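Local coordinates for single-strand binding protein (Thermus thermophilus, PDB 2CWA) that binds single-stranded DNA and probably recruits partner proteins to it during replication, recombination and repair, at residues 7-12 and 77-82; 13-18 and 33-38; 136-141 and 156-161; 171-176 and 216-221. All blocks are in the same frame, centred on the assembly; numbering follows the deposited sequence.

From the N terminus, strand 5-22 enters interaction 1 first, through residues 7-12, which pair with 77-82 and close the longest loop of the four. Interaction 2 is nested within that loop, joining 13-18 to 33-38 across a hairpin; the two touch where Leu34 packs on Leu10 and Val78. Both belong to the first SSB domain. Interactions 3 and 4 follow in series in the second: 136-141 meets 156-161 across the corresponding hairpin, then 171-176 runs parallel to 216-221. They touch through strands 151-161 and 169-178, and none of the four cross. Strands 5-22 and 128-145 pair antiparallel, joining the two domains.

Interaction 1 of 4, residues 7-12 and 77-82; sequences RVFLIG and FVEGRL
With CG of Phe77 anti to its backbone N (chi1 161°) and CG of Phe9 turned beside its own N (chi1 -62°), the two rings run alongside each other from neighbouring strands. They meet edge to edge, Phe9 CD1 being 4.0 Å from Phe77 CE1. Further along the same side of the Phe9 ring, the extended side chain of Glu79 runs alongside, OE2 4.0 Å from Phe9 CE1, with carboxylate and ring planes 31° apart. A water ties OE2 of Glu79 (2.5 Å) to Arg7 NH1 (2.9 Å), linking two opposite charges that do not touch. Ile11 CG1 packs on Phe77 CD1 at 3.7 Å. Beneath these groups, the first and fourth strands of an OB-fold barrel pair antiparallel, Val8 with Gly80 and Leu10 with Val78 as hydrogen-bonded pairs. Val78 N reaches Leu10 O at 2.7 Å, whereas Val8 N sits well above the plane of the Gly80 carbonyl. The face bearing Val8 and Leu10 is buried: Val8 CG2 meets Leu82 CD2 at 3.8 Å, their side chains crossing at about a right angle. Along its other edge, strand 7-12 bonds through the backbones of Arg7, Phe9 and Ile11 to Phe132, Gln130 and Leu128.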
loop_
_atom_site.group_PDB
_atom_site.type_symbol
_atom_site.label_atom_id
_atom_site.label_comp_id
_atom_site.label_asym_id
_atom_site.label_seq_id
_atom_site.Cartn_x
_atom_site.Cartn_y
_atom_site.Cartn_z
ATOM N N ARG A 7 3.857 -6.101 -6.982
ATOM C CA ARG A 7 4.313 -4.838 -7.549
ATOM C C ARG A 7 3.444 -3.665 -7.101
ATOM O O ARG A 7 2.220 -3.711 -7.215
ATOM C CB ARG A 7 4.335 -4.928 -9.082
ATOM C CG ARG A 7 5.249 -6.050 -9.613
ATOM C CD ARG A 7 5.348 -6.052 -11.141
ATOM N NE ARG A 7 6.260 -7.091 -11.626
ATOM C CZ ARG A 7 7.581 -7.065 -11.464
ATOM N NH1 ARG A 7 8.162 -6.048 -10.831
ATOM N NH2 ARG A 7 8.327 -8.052 -11.941
ATOM N N VAL A 8 4.098 -2.622 -6.597
ATOM C CA VAL A 8 3.418 -1.428 -6.102
ATOM C C VAL A 8 3.732 -0.204 -6.945
ATOM O O VAL A 8 4.896 0.060 -7.261
ATOM C CB VAL A 8 3.834 -1.118 -4.640
ATOM C CG1 VAL A 8 3.266 0.243 -4.209
ATOM C CG2 VAL A 8 3.351 -2.228 -3.717
ATOM N N PHE A 9 2.688 0.541 -7.313
ATOM C CA PHE A 9 2.850 1.751 -8.108
ATOM C C PHE A 9 2.130 2.896 -7.402
ATOM O O PHE A 9 0.905 2.872 -7.246
ATOM C CB PHE A 9 2.254 1.564 -9.505
ATOM C CG PHE A 9 2.915 0.479 -10.306
ATOM C CD1 PHE A 9 4.154 0.695 -10.910
ATOM C CD2 PHE A 9 2.310 -0.760 -10.449
ATOM C CE1 PHE A 9 4.776 -0.327 -11.652
ATOM C CE2 PHE A 9 2.921 -1.784 -11.186
ATOM C CZ PHE A 9 4.155 -1.562 -11.786
ATOM N N LEU A 10 2.894 3.895 -6.987
ATOM C CA LEU A 10 2.330 5.036 -6.282
ATOM C C LEU A 10 2.805 6.361 -6.831
ATOM O O LEU A 10 3.974 6.523 -7.203
ATOM C CB LEU A 10 2.705 4.981 -4.792
ATOM C CG LEU A 10 2.152 3.840 -3.942
ATOM C CD1 LEU A 10 2.970 3.726 -2.652
ATOM C CD2 LEU A 10 0.672 4.105 -3.634
ATOM N N ILE A 11 1.874 7.307 -6.892
ATOM C CA ILE A 11 2.175 8.663 -7.303
ATOM C C ILE A 11 1.423 9.551 -6.315
ATOM O O ILE A 11 0.196 9.452 -6.180
ATOM C CB ILE A 11 1.692 9.004 -8.729
ATOM C CG1 ILE A 11 2.453 8.173 -9.772
ATOM C CG2 ILE A 11 1.944 10.486 -8.994
ATOM C CD1 ILE A 11 2.065 8.507 -11.218
ATOM N N GLY A 12 2.168 10.395 -5.612
ATOM C CA GLY A 12 1.569 11.286 -4.635
ATOM C C GLY A 12 2.527 12.402 -4.286
ATOM O O GLY A 12 3.609 12.503 -4.863
ATOM N N PHE A 77 6.899 9.526 -8.153
ATOM C CA PHE A 77 6.394 8.248 -8.624
ATOM C C PHE A 77 7.285 7.185 -7.995
ATOM O O PHE A 77 8.502 7.207 -8.170
ATOM C CB PHE A 77 6.488 8.138 -10.151
ATOM C CG PHE A 77 6.417 6.720 -10.660
ATOM C CD1 PHE A 77 5.354 5.895 -10.315
ATOM C CD2 PHE A 77 7.431 6.204 -11.472
ATOM C CE1 PHE A 77 5.293 4.571 -10.766
ATOM C CE2 PHE A 77 7.384 4.884 -11.928
ATOM C CZ PHE A 77 6.314 4.064 -11.576
ATOM N N VAL A 78 6.674 6.259 -7.270
ATOM C CA VAL A 78 7.414 5.195 -6.626
ATOM C C VAL A 78 7.015 3.836 -7.168
ATOM O O VAL A 78 5.825 3.546 -7.330
ATOM C CB VAL A 78 7.182 5.205 -5.098
ATOM C CG1 VAL A 78 7.577 3.875 -4.492
ATOM C CG2 VAL A 78 7.994 6.319 -4.468
ATOM N N GLU A 79 8.023 3.022 -7.472
ATOM C CA GLU A 79 7.798 1.663 -7.939
ATOM C C GLU A 79 8.412 0.785 -6.859
ATOM O O GLU A 79 9.608 0.898 -6.553
ATOM C CB GLU A 79 8.494 1.393 -9.284
ATOM C CG GLU A 79 8.337 -0.079 -9.702
ATOM C CD GLU A 79 8.903 -0.401 -11.081
ATOM O OE1 GLU A 79 9.629 0.437 -11.646
ATOM O OE2 GLU A 79 8.623 -1.503 -11.594
ATOM N N GLY A 80 7.607 -0.091 -6.276
ATOM C CA GLY A 80 8.136 -0.925 -5.220
ATOM C C GLY A 80 7.413 -2.234 -5.032
ATOM O O GLY A 80 6.877 -2.821 -5.975
ATOM N N ARG A 81 7.387 -2.681 -3.787
ATOM C CA ARG A 81 6.766 -3.942 -3.448
ATOM C C ARG A 81 6.491 -3.982 -1.958
ATOM O O ARG A 81 7.043 -3.186 -1.196
ATOM C CB ARG A 81 7.707 -5.081 -3.829
ATOM C CG ARG A 81 9.113 -4.865 -3.318
ATOM C CD ARG A 81 10.140 -5.692 -4.091
ATOM N NE ARG A 81 11.491 -5.247 -3.770
ATOM C CZ ARG A 81 12.043 -5.352 -2.565
ATOM N NH1 ARG A 81 13.278 -4.911 -2.363
ATOM N NH2 ARG A 81 11.368 -5.907 -1.564
ATOM N N LEU A 82 5.637 -4.912 -1.554
ATOM C CA LEU A 82 5.288 -5.072 -0.154
ATOM C C LEU A 82 6.260 -6.053 0.487
ATOM O O LEU A 82 6.666 -7.033 -0.136
ATOM C CB LEU A 82 3.859 -5.588 -0.035
ATOM C CG LEU A 82 2.816 -4.697 -0.725
ATOM C CD1 LEU A 82 1.442 -5.312 -0.551
ATOM C CD2 LEU A 82 2.846 -3.303 -0.127
HETATM O O HOH W 1 7.171 -3.300 -10.520
#

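Interaction 2 of 4, residues 13-18 and 33-38; sequences ALATRP and TLAGQD
The flat groups that meet between Ala13-Ala15 and Thr33-Ala35 are peptide units, joined through N-H and C=O. Ala35 N bonds to Ala13 O at 2.9 Å in the plane of that carbonyl, and Ala13 N returns a bond to Ala35 O. Ala15 N then reaches Thr33 O at 2.9 Å, tilted 24° from the carbonyl plane; the CA of Leu14 lies 3.4 Å from the same Thr33 O, a second, CH-type contact. The side chains divide between the two faces of the pairing. On one, Leu14 and Leu34 project together and meet methyl to methyl, CD2 of Leu14 to CD1 of Leu34 at 3.9 Å. Leu14 is brought there by a chi1 of -65°, which sets CG beside its backbone N. Val76 touches both leucines, and Leu32 and Trp52 add to this buried apolar cluster. The face bearing Ala13 and Ala35 has small groups, and Ala15 CB, directed toward the partner strand, rests 3.9 Å from Thr33 CG2 and 4.2 Å from Ala35 CB. At Ala15 the backbone takes a helical conformation. The bond from Ala15 N is the last direct backbone bond between the two segments; beyond it a water links them, donating to Thr16 O at 2.7 Å and accepting from Thr33 N at 2.9 Å. Arg17 extends to a salt bridge with Asp71. Antiparallel pairing of two consecutive strands, with leucines turned inward and the first strand interrupted part-way, forms the hairpin of strands one and two in the OB-fold barrel of this domain.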
loop_
_atom_site.group_PDB
_atom_site.type_symbol
_atom_site.label_atom_id
_atom_site.label_comp_id
_atom_site.label_asym_id
_atom_site.label_seq_id
_atom_site.Cartn_x
_atom_site.Cartn_y
_atom_site.Cartn_z
ATOM N N ALA A 13 2.130 13.248 -3.345
ATOM C CA ALA A 13 2.966 14.358 -2.919
ATOM C C ALA A 13 3.639 13.983 -1.607
ATOM O O ALA A 13 3.083 13.231 -0.821
ATOM C CB ALA A 13 2.110 15.614 -2.729
ATOM N N LEU A 14 4.844 14.489 -1.375
ATOM C CA LEU A 14 5.523 14.191 -0.122
ATOM C C LEU A 14 4.825 15.006 0.961
ATOM O O LEU A 14 4.834 16.237 0.913
ATOM C CB LEU A 14 6.994 14.584 -0.198
ATOM C CG LEU A 14 7.817 13.785 -1.213
ATOM C CD1 LEU A 14 9.271 14.198 -1.112
ATOM C CD2 LEU A 14 7.652 12.298 -0.944
ATOM N N ALA A 15 4.210 14.315 1.914
ATOM C CA ALA A 15 3.482 14.967 3.001
ATOM C C ALA A 15 4.385 15.836 3.871
ATOM O O ALA A 15 3.956 16.871 4.394
ATOM C CB ALA A 15 2.787 13.920 3.853
ATOM N N THR A 16 5.633 15.403 4.022
ATOM C CA THR A 16 6.625 16.120 4.816
ATOM C C THR A 16 8.000 15.899 4.200
ATOM O O THR A 16 8.176 15.021 3.352
ATOM C CB THR A 16 6.688 15.590 6.257
ATOM O OG1 THR A 16 7.008 14.193 6.234
ATOM C CG2 THR A 16 5.360 15.793 6.965
ATOM N N ARG A 17 8.972 16.699 4.623
ATOM C CA ARG A 17 10.328 16.545 4.123
ATOM C C ARG A 17 10.776 15.154 4.585
ATOM O O ARG A 17 10.586 14.787 5.743
ATOM C CB ARG A 17 11.235 17.635 4.705
ATOM C CG ARG A 17 12.578 17.762 4.002
ATOM C CD ARG A 17 13.331 19.005 4.462
ATOM N NE ARG A 17 14.602 19.156 3.758
ATOM C CZ ARG A 17 14.713 19.334 2.446
ATOM N NH1 ARG A 17 13.626 19.388 1.690
ATOM N NH2 ARG A 17 15.911 19.448 1.886
ATOM N N PRO A 18 11.366 14.361 3.678
ATOM C CA PRO A 18 11.835 13.004 3.987
ATOM C C PRO A 18 12.922 12.898 5.056
ATOM O O PRO A 18 13.732 13.810 5.229
ATOM C CB PRO A 18 12.296 12.488 2.626
ATOM C CG PRO A 18 12.810 13.724 1.970
ATOM C CD PRO A 18 11.735 14.740 2.305
ATOM N N THR A 33 6.868 9.849 3.125
ATOM C CA THR A 33 5.444 9.682 3.345
ATOM C C THR A 33 4.778 10.268 2.113
ATOM O O THR A 33 4.905 11.462 1.844
ATOM C CB THR A 33 4.960 10.444 4.602
ATOM O OG1 THR A 33 5.646 9.948 5.757
ATOM C CG2 THR A 33 3.462 10.244 4.803
ATOM N N LEU A 34 4.108 9.414 1.344
ATOM C CA LEU A 34 3.417 9.858 0.139
ATOM C C LEU A 34 1.953 10.015 0.476
ATOM O O LEU A 34 1.369 9.169 1.150
ATOM C CB LEU A 34 3.570 8.845 -1.005
ATOM C CG LEU A 34 4.839 8.966 -1.854
ATOM C CD1 LEU A 34 6.060 8.697 -0.982
ATOM C CD2 LEU A 34 4.775 7.973 -3.023
ATOM N N ALA A 35 1.367 11.102 0.000
ATOM C CA ALA A 35 -0.032 11.377 0.268
ATOM C C ALA A 35 -0.776 11.664 -1.027
ATOM O O ALA A 35 -0.281 12.386 -1.897
ATOM C CB ALA A 35 -0.155 12.568 1.220
ATOM N N GLY A 36 -1.970 11.097 -1.135
ATOM C CA GLY A 36 -2.778 11.307 -2.317
ATOM C C GLY A 36 -4.238 11.052 -2.020
ATOM O O GLY A 36 -4.602 10.555 -0.953
ATOM N N GLN A 37 -5.090 11.411 -2.967
ATOM C CA GLN A 37 -6.513 11.190 -2.792
ATOM C C GLN A 37 -7.136 11.007 -4.156
ATOM O O GLN A 37 -6.543 11.361 -5.177
ATOM C CB GLN A 37 -7.163 12.377 -2.075
ATOM C CG GLN A 37 -7.113 13.680 -2.846
ATOM C CD GLN A 37 -7.838 14.799 -2.119
ATOM O OE1 GLN A 37 -7.508 15.130 -0.980
ATOM N NE2 GLN A 37 -8.833 15.386 -2.776
ATOM N N ASP A 38 -8.334 10.441 -4.175
ATOM C CA ASP A 38 -9.020 10.222 -5.434
ATOM C C ASP A 38 -10.504 10.073 -5.159
ATOM O O ASP A 38 -10.928 9.977 -4.005
ATOM C CB ASP A 38 -8.489 8.953 -6.108
ATOM C CG ASP A 38 -8.678 8.969 -7.618
ATOM O OD1 ASP A 38 -9.214 9.967 -8.145
ATOM O OD2 ASP A 38 -8.284 7.984 -8.278
HETATM O O HOH W 2 8.281 12.329 3.543
#

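Interaction 3 of 4, residues 136-141 and 156-161; sequences NLTRDP and GLAVNE
Thr138 and Ala158 meet methyl to methyl, CG2 to CB at 3.5 Å, in the hairpin of the first two strands of the second OB fold. Asn136 and Ala158 form a hydrogen-bonded antiparallel pair, with Ala158 N bonded to Asn136 O at 2.9 Å. Further along, the carbonyl of Gly156 gathers several partners: Thr138 N bonds to its O at 2.9 Å from above the carbonyl plane, the CA of Leu137 gives a CH contact, and Leu137 CD2 lies 3.5 Å from Gly156 O. Leu157, with CG anti to its backbone N (chi1 -175°), lays CD1 against the backbone N and O of Asn136. Arg139 folds back toward the partner strand: CG stands between its backbone N and carbonyl carbon (chi1 60°), and the extended chain then sets one face of the guanidinium over the Gly156 backbone, Arg139 NH1 3.5 Å from Gly156 CA. With no side chain on Gly156, the flat group can settle close to the main chain. In the next shell, Glu174 holds that guanidinium by a salt bridge to NH2, and the ring of Phe172 packs against both Thr138 and Ala158. Leu194 covers Leu137 and Leu157 on the other face. Beside this guanidinium, a water accepts from Gly156 N at 3.0 Å and donates to Arg139 O at 2.6 Å.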
loop_
_atom_site.group_PDB
_atom_site.type_symbol
_atom_site.label_atom_id
_atom_site.label_comp_id
_atom_site.label_asym_id
_atom_site.label_seq_id
_atom_site.Cartn_x
_atom_site.Cartn_y
_atom_site.Cartn_z
ATOM N N ASN A 136 -1.612 -17.427 -2.797
ATOM C CA ASN A 136 -2.650 -18.381 -2.434
ATOM C C ASN A 136 -3.298 -17.973 -1.112
ATOM O O ASN A 136 -2.655 -17.362 -0.264
ATOM C CB ASN A 136 -2.054 -19.784 -2.298
ATOM C CG ASN A 136 -1.542 -20.332 -3.619
ATOM O OD1 ASN A 136 -2.229 -21.097 -4.297
ATOM N ND2 ASN A 136 -0.341 -19.926 -3.997
ATOM N N LEU A 137 -4.571 -18.318 -0.946
ATOM C CA LEU A 137 -5.296 -17.994 0.277
ATOM C C LEU A 137 -4.797 -18.840 1.438
ATOM O O LEU A 137 -4.617 -20.056 1.313
ATOM C CB LEU A 137 -6.800 -18.226 0.091
ATOM C CG LEU A 137 -7.527 -17.318 -0.904
ATOM C CD1 LEU A 137 -9.022 -17.662 -0.910
ATOM C CD2 LEU A 137 -7.320 -15.860 -0.512
ATOM N N THR A 138 -4.576 -18.181 2.570
ATOM C CA THR A 138 -4.100 -18.847 3.773
ATOM C C THR A 138 -5.261 -19.383 4.595
ATOM O O THR A 138 -5.054 -20.133 5.553
ATOM C CB THR A 138 -3.301 -17.878 4.648
ATOM O OG1 THR A 138 -4.119 -16.746 4.969
ATOM C CG2 THR A 138 -2.055 -17.401 3.912
ATOM N N ARG A 139 -6.479 -18.996 4.218
ATOM C CA ARG A 139 -7.685 -19.432 4.922
ATOM C C ARG A 139 -8.920 -19.158 4.057
ATOM O O ARG A 139 -8.824 -18.476 3.036
ATOM C CB ARG A 139 -7.807 -18.684 6.259
ATOM C CG ARG A 139 -7.909 -17.165 6.124
ATOM C CD ARG A 139 -8.025 -16.470 7.488
ATOM N NE ARG A 139 -8.398 -15.059 7.352
ATOM C CZ ARG A 139 -7.537 -14.047 7.245
ATOM N NH1 ARG A 139 -6.229 -14.268 7.263
ATOM N NH2 ARG A 139 -7.990 -12.807 7.109
ATOM N N ASP A 140 -10.071 -19.698 4.450
ATOM C CA ASP A 140 -11.294 -19.460 3.691
ATOM C C ASP A 140 -11.689 -18.000 3.841
ATOM O O ASP A 140 -11.369 -17.366 4.848
ATOM C CB ASP A 140 -12.441 -20.334 4.195
ATOM C CG ASP A 140 -12.191 -21.807 3.972
ATOM O OD1 ASP A 140 -11.597 -22.157 2.929
ATOM O OD2 ASP A 140 -12.602 -22.611 4.833
ATOM N N PRO A 141 -12.381 -17.442 2.838
ATOM C CA PRO A 141 -12.806 -16.041 2.899
ATOM C C PRO A 141 -13.748 -15.826 4.083
ATOM O O PRO A 141 -14.437 -16.748 4.512
ATOM C CB PRO A 141 -13.533 -15.836 1.568
ATOM C CG PRO A 141 -12.917 -16.863 0.667
ATOM C CD PRO A 141 -12.804 -18.060 1.571
ATOM N N GLY A 156 -7.035 -13.675 3.369
ATOM C CA GLY A 156 -5.653 -13.711 3.828
ATOM C C GLY A 156 -4.844 -14.271 2.664
ATOM O O GLY A 156 -5.109 -15.388 2.217
ATOM N N LEU A 157 -3.867 -13.508 2.179
ATOM C CA LEU A 157 -3.058 -13.919 1.031
ATOM C C LEU A 157 -1.579 -14.134 1.331
ATOM O O LEU A 157 -0.944 -13.310 1.988
ATOM C CB LEU A 157 -3.170 -12.871 -0.082
ATOM C CG LEU A 157 -2.474 -13.212 -1.405
ATOM C CD1 LEU A 157 -3.251 -14.318 -2.110
ATOM C CD2 LEU A 157 -2.387 -11.977 -2.286
ATOM N N ALA A 158 -1.034 -15.238 0.826
ATOM C CA ALA A 158 0.380 -15.550 1.007
ATOM C C ALA A 158 1.061 -15.426 -0.349
ATOM O O ALA A 158 0.731 -16.160 -1.288
ATOM C CB ALA A 158 0.549 -16.968 1.553
ATOM N N VAL A 159 1.997 -14.488 -0.449
ATOM C CA VAL A 159 2.726 -14.254 -1.687
ATOM C C VAL A 159 4.171 -14.705 -1.555
ATOM O O VAL A 159 4.907 -14.194 -0.714
ATOM C CB VAL A 159 2.740 -12.762 -2.073
ATOM C CG1 VAL A 159 3.586 -12.566 -3.331
ATOM C CG2 VAL A 159 1.314 -12.261 -2.306
ATOM N N ASN A 160 4.578 -15.655 -2.389
ATOM C CA ASN A 160 5.951 -16.148 -2.347
ATOM C C ASN A 160 6.835 -15.347 -3.292
ATOM O O ASN A 160 6.369 -14.853 -4.317
ATOM C CB ASN A 160 5.997 -17.624 -2.739
ATOM C CG ASN A 160 5.189 -18.500 -1.801
ATOM O OD1 ASN A 160 5.393 -18.483 -0.583
ATOM N ND2 ASN A 160 4.268 -19.279 -2.365
ATOM N N GLU A 161 8.108 -15.202 -2.934
ATOM C CA GLU A 161 9.054 -14.485 -3.782
ATOM C C GLU A 161 10.398 -15.201 -3.762
ATOM O O GLU A 161 10.891 -15.593 -2.704
ATOM C CB GLU A 161 9.239 -13.037 -3.317
ATOM C CG GLU A 161 10.113 -12.864 -2.089
ATOM C CD GLU A 161 10.803 -11.512 -2.065
ATOM O OE1 GLU A 161 11.562 -11.218 -3.011
ATOM O OE2 GLU A 161 10.590 -10.742 -1.107
HETATM O O HOH W 3 -2.167 -14.342 4.964
HETATM O O HOH W 4 -8.994 -15.905 3.077
#

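Interaction 4 of 4, residues 171-176 and 216-221; sequences HFVEVQ and TRVEAL
Strands 171-176 and 216-220 run parallel, their axes 34° apart, with Val175 opposite Val218 and Gln176 opposite Glu219. Three bonds join them, Val218 N to Glu174 O, Gln176 N to Val218 O (2.9 Å) and Ala220 N to Gln176 O. Before the strands converge, a water bridges Glu174 N and Thr216 O. On one face Arg217 bends at chi3 (-64°) to bring its guanidinium beside the extended Gln176: Arg217 NH1 gives a bond of 3.1 Å to Gln176 OE1, somewhat bent, with amide and guanidinium planes 48° apart. A water also donates to Gln176 OE1 at 2.5 Å and to Glu219 OE1 at 3.3 Å, so the amide oxygen has two donors. Arg217 is further fixed by a salt bridge from NE to Asp203, and its CG lies 3.8 Å from Glu174 CB. Glu219 pairs with Arg48 and Arg199, and a nitrate ion, probably from the crystallisation liquor, sits about 3 Å from the Gln176 side chain. The opposite face is apolar: Val173 CG1 touches Val218 CG2 at 3.7 Å, and Val175 CG1 lies 4.1 Å from Ala220 CB. Leu133 packs on Val173 and Val218. Parallel pairing of the third and fifth strands is a hallmark of the OB-fold barrel.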
loop_
_atom_site.group_PDB
_atom_site.type_symbol
_atom_site.label_atom_id
_atom_site.label_comp_id
_atom_site.label_asym_id
_atom_site.label_seq_id
_atom_site.Cartn_x
_atom_site.Cartn_y
_atom_site.Cartn_z
ATOM N N HIS A 171 5.280 -13.378 1.901
ATOM C CA HIS A 171 4.727 -12.121 2.386
ATOM C C HIS A 171 3.226 -12.327 2.569
ATOM O O HIS A 171 2.527 -12.727 1.635
ATOM C CB HIS A 171 4.983 -11.010 1.373
ATOM C CG HIS A 171 6.432 -10.790 1.078
ATOM N ND1 HIS A 171 7.318 -10.309 2.018
ATOM C CD2 HIS A 171 7.154 -11.004 -0.047
ATOM C CE1 HIS A 171 8.525 -10.235 1.484
ATOM N NE2 HIS A 171 8.451 -10.652 0.231
ATOM N N PHE A 172 2.735 -12.071 3.776
ATOM C CA PHE A 172 1.316 -12.236 4.068
ATOM C C PHE A 172 0.620 -10.891 3.933
ATOM O O PHE A 172 1.093 -9.882 4.454
ATOM C CB PHE A 172 1.142 -12.804 5.473
ATOM C CG PHE A 172 1.704 -14.188 5.632
ATOM C CD1 PHE A 172 1.014 -15.292 5.149
ATOM C CD2 PHE A 172 2.940 -14.385 6.239
ATOM C CE1 PHE A 172 1.545 -16.579 5.268
ATOM C CE2 PHE A 172 3.482 -15.665 6.362
ATOM C CZ PHE A 172 2.782 -16.763 5.874
ATOM N N VAL A 173 -0.505 -10.885 3.223
ATOM C CA VAL A 173 -1.253 -9.658 2.984
ATOM C C VAL A 173 -2.751 -9.849 3.224
ATOM O O VAL A 173 -3.339 -10.856 2.807
ATOM C CB VAL A 173 -1.057 -9.174 1.519
ATOM C CG1 VAL A 173 -1.707 -7.809 1.315
ATOM C CG2 VAL A 173 0.416 -9.110 1.185
ATOM N N GLU A 174 -3.351 -8.889 3.920
ATOM C CA GLU A 174 -4.789 -8.915 4.186
ATOM C C GLU A 174 -5.461 -8.213 3.012
ATOM O O GLU A 174 -5.100 -7.090 2.664
ATOM C CB GLU A 174 -5.110 -8.175 5.491
ATOM C CG GLU A 174 -4.669 -8.914 6.757
ATOM C CD GLU A 174 -5.403 -10.233 6.953
ATOM O OE1 GLU A 174 -6.649 -10.237 6.965
ATOM O OE2 GLU A 174 -4.736 -11.275 7.105
ATOM N N VAL A 175 -6.432 -8.875 2.392
ATOM C CA VAL A 175 -7.118 -8.288 1.248
ATOM C C VAL A 175 -8.613 -8.169 1.524
ATOM O O VAL A 175 -9.257 -9.139 1.911
ATOM C CB VAL A 175 -6.903 -9.138 -0.021
ATOM C CG1 VAL A 175 -7.519 -8.445 -1.224
ATOM C CG2 VAL A 175 -5.408 -9.366 -0.239
ATOM N N GLN A 176 -9.147 -6.971 1.310
ATOM C CA GLN A 176 -10.563 -6.692 1.545
ATOM C C GLN A 176 -11.267 -6.367 0.232
ATOM O O GLN A 176 -10.726 -5.653 -0.611
ATOM C CB GLN A 176 -10.698 -5.515 2.518
ATOM C CG GLN A 176 -12.121 -4.987 2.705
ATOM C CD GLN A 176 -12.170 -3.799 3.661
ATOM O OE1 GLN A 176 -11.136 -3.224 4.005
ATOM N NE2 GLN A 176 -13.373 -3.421 4.083
ATOM N N THR A 216 -1.002 -1.937 7.345
ATOM C CA THR A 216 -1.245 -1.751 5.921
ATOM C C THR A 216 -1.915 -2.972 5.326
ATOM O O THR A 216 -1.575 -4.110 5.654
ATOM C CB THR A 216 0.072 -1.471 5.166
ATOM O OG1 THR A 216 0.644 -0.253 5.654
ATOM C CG2 THR A 216 -0.185 -1.346 3.657
ATOM N N ARG A 217 -2.879 -2.724 4.447
ATOM C CA ARG A 217 -3.621 -3.792 3.797
ATOM C C ARG A 217 -3.915 -3.366 2.366
ATOM O O ARG A 217 -3.473 -2.305 1.921
ATOM C CB ARG A 217 -4.949 -4.050 4.525
ATOM C CG ARG A 217 -4.816 -4.463 5.987
ATOM C CD ARG A 217 -6.194 -4.645 6.638
ATOM N NE ARG A 217 -6.930 -3.380 6.687
ATOM C CZ ARG A 217 -7.897 -3.026 5.845
ATOM N NH1 ARG A 217 -8.271 -3.841 4.864
ATOM N NH2 ARG A 217 -8.493 -1.846 5.987
ATOM N N VAL A 218 -4.673 -4.193 1.661
ATOM C CA VAL A 218 -5.035 -3.910 0.277
ATOM C C VAL A 218 -6.536 -4.028 0.057
ATOM O O VAL A 218 -7.172 -4.957 0.548
ATOM C CB VAL A 218 -4.347 -4.895 -0.707
ATOM C CG1 VAL A 218 -4.793 -4.586 -2.150
ATOM C CG2 VAL A 218 -2.831 -4.794 -0.580
ATOM N N GLU A 219 -7.093 -3.066 -0.670
ATOM C CA GLU A 219 -8.511 -3.083 -1.007
ATOM C C GLU A 219 -8.527 -3.449 -2.489
ATOM O O GLU A 219 -7.977 -2.731 -3.314
ATOM C CB GLU A 219 -9.146 -1.707 -0.797
ATOM C CG GLU A 219 -10.570 -1.604 -1.321
ATOM C CD GLU A 219 -11.223 -0.284 -0.963
ATOM O OE1 GLU A 219 -11.483 -0.061 0.238
ATOM O OE2 GLU A 219 -11.464 0.531 -1.879
ATOM N N ALA A 220 -9.144 -4.580 -2.797
ATOM C CA ALA A 220 -9.221 -5.094 -4.155
ATOM C C ALA A 220 -10.098 -4.276 -5.097
ATOM O O ALA A 220 -11.130 -3.731 -4.702
ATOM C CB ALA A 220 -9.707 -6.541 -4.119
ATOM N N LEU A 221 -9.655 -4.190 -6.347
ATOM C CA LEU A 221 -10.374 -3.488 -7.402
ATOM C C LEU A 221 -10.754 -4.548 -8.435
ATOM O O LEU A 221 -11.781 -4.445 -9.106
ATOM C CB LEU A 221 -9.481 -2.429 -8.045
ATOM C CG LEU A 221 -9.130 -1.218 -7.177
ATOM C CD1 LEU A 221 -8.055 -0.382 -7.862
ATOM C CD2 LEU A 221 -10.386 -0.393 -6.924
HETATM O O HOH W 5 -1.818 -6.814 5.364
HETATM O O HOH W 6 -10.350 -0.993 3.190
#